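Putative polyketide cyclase (Bacillus cereus, PDB 3K0Z) is of unknown function but belongs to the SnoaL-like polyketide cyclase family of the NTF2 clan and is probably a lipoprotein. Local coordinates at residues E32-E35 and M36-A40. Residues are numbered along the deposited sequence; the frame is centred on the assembly and turned at random.
Sequences EATE and MVHAA
Thr34 and His38, one helical turn apart, run side by side in the same direction, and the threonine methyl lies against a face of the imidazole. CG2 of Thr34 sits 3.6 Å from the centroid of the His38 ring and 21° off its normal, a CH-pi contact displaced toward the rim, nearest CE1. Two torsions bring the groups together: CG2 of Thr34 is anti to its own backbone N and reaches forward along the helix, while CG of His38 stands beside the backbone N (chi1 -76°), which leans the ring back over the preceding turn. The carbonyl O of Thr34 lies over the same face, at the CG end of the ring, 3.2 Å from CG of His38, and accepts the hydrogen bond from His38 N at 2.9 Å.

That bond is one of four consecutive i to i+4 bonds, from Met36 N to Glu32 O through Ala39 N to Glu35 O, and Ala40 N to Met36 O continues the run. The Ala39 donor stands 39° out of the carbonyl plane of Glu35. CG of selenomethionine Met36 lies beside its backbone N, which brings it 3.4 Å from Glu32 O.

The polar ends are held from beyond this turn. Glu32 OE1 accepts from Ser29 N, consistent with half a capping box at the helix start; Thr34 OG1 is hydrogen-bonded to Gln30 O, and Glu35 OE1 forms a salt bridge with Lys31. His38 NE2 bonds to Gln11 O, consistent with a fixed ring rotation.

Helix 30-49 packs on the mixed sheet, as expected of an NTF2-like alpha+beta fold: Met36 meets Val102 of strand 93-103, Ala40 meets Leu100 and Val37 both, while Ala33 touches Ile24 and Val37 Met22 of strand 22-24.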
loop_
_atom_site.group_PDB
_atom_site.type_symbol
_atom_site.label_atom_id
_atom_site.label_comp_id
_atom_site.label_asym_id
_atom_site.label_seq_id
_atom_site.Cartn_x
_atom_site.Cartn_y
_atom_site.Cartn_z
ATOM N N GLU A 32 -3.147 11.881 -20.348
ATOM C CA GLU A 32 -3.475 11.744 -18.893
ATOM C C GLU A 32 -2.662 10.642 -18.240
ATOM O O GLU A 32 -2.119 10.795 -17.136
ATOM C CB GLU A 32 -4.963 11.438 -18.670
ATOM C CG GLU A 32 -5.891 12.519 -19.169
ATOM C CD GLU A 32 -7.363 12.097 -19.185
ATOM O OE1 GLU A 32 -7.740 11.062 -19.823
ATOM O OE2 GLU A 32 -8.144 12.847 -18.555
ATOM N N ALA A 33 -2.571 9.502 -18.896
ATOM C CA ALA A 33 -1.789 8.391 -18.334
ATOM C C ALA A 33 -0.298 8.757 -18.182
ATOM O O ALA A 33 0.334 8.426 -17.175
ATOM C CB ALA A 33 -1.938 7.115 -19.200
ATOM N N THR A 34 0.240 9.445 -19.170
ATOM C CA THR A 34 1.670 9.797 -19.183
ATOM C C THR A 34 1.990 10.780 -18.071
ATOM O O THR A 34 3.006 10.648 -17.401
ATOM C CB THR A 34 2.050 10.405 -20.540
ATOM O OG1 THR A 34 1.811 9.451 -21.575
ATOM C CG2 THR A 34 3.500 10.812 -20.599
ATOM N N GLU A 35 1.133 11.779 -17.864
ATOM C CA GLU A 35 1.471 12.739 -16.827
ATOM C C GLU A 35 1.381 12.139 -15.386
ATOM O O GLU A 35 2.116 12.532 -14.483
ATOM C CB GLU A 35 0.674 14.021 -17.018
ATOM C CG GLU A 35 -0.763 13.902 -16.632
ATOM C CD GLU A 35 -1.647 15.013 -17.203
ATOM O OE1 GLU A 35 -1.125 15.911 -17.895
ATOM O OE2 GLU A 35 -2.887 14.971 -16.936
HETATM N N MSE A 36 0.516 11.169 -15.186
HETATM C CA MSE A 36 0.438 10.464 -13.912
HETATM C C MSE A 36 1.651 9.561 -13.708
HETATM O O MSE A 36 2.238 9.532 -12.609
HETATM C CB MSE A 36 -0.879 9.681 -13.852
HETATM C CG MSE A 36 -2.049 10.588 -13.749
HETATM SE SE MSE A 36 -3.724 9.660 -14.015
HETATM C CE MSE A 36 -4.048 9.050 -12.141
ATOM N N VAL A 37 2.057 8.829 -14.740
ATOM C CA VAL A 37 3.235 7.940 -14.622
ATOM C C VAL A 37 4.497 8.786 -14.395
ATOM O O VAL A 37 5.313 8.471 -13.538
ATOM C CB VAL A 37 3.386 7.011 -15.853
ATOM C CG1 VAL A 37 4.723 6.356 -15.865
ATOM C CG2 VAL A 37 2.264 5.956 -15.857
ATOM N N HIS A 38 4.626 9.895 -15.125
ATOM C CA HIS A 38 5.775 10.772 -14.995
ATOM C C HIS A 38 5.845 11.402 -13.608
ATOM O O HIS A 38 6.923 11.560 -13.074
ATOM C CB HIS A 38 5.727 11.853 -16.074
ATOM C CG HIS A 38 6.116 11.350 -17.429
ATOM N ND1 HIS A 38 6.289 12.180 -18.514
ATOM C CD2 HIS A 38 6.419 10.098 -17.853
ATOM C CE1 HIS A 38 6.643 11.447 -19.564
ATOM N NE2 HIS A 38 6.744 10.178 -19.178
ATOM N N ALA A 39 4.718 11.739 -13.010
ATOM C CA ALA A 39 4.753 12.301 -11.644
ATOM C C ALA A 39 5.282 11.245 -10.695
ATOM O O ALA A 39 6.086 11.517 -9.798
ATOM C CB ALA A 39 3.339 12.775 -11.219
ATOM N N ALA A 40 4.836 10.018 -10.892
ATOM C CA ALA A 40 5.323 8.900 -10.057
ATOM C C ALA A 40 6.802 8.712 -10.257
ATOM O O ALA A 40 7.510 8.557 -9.291
ATOM C CB ALA A 40 4.597 7.632 -10.399
#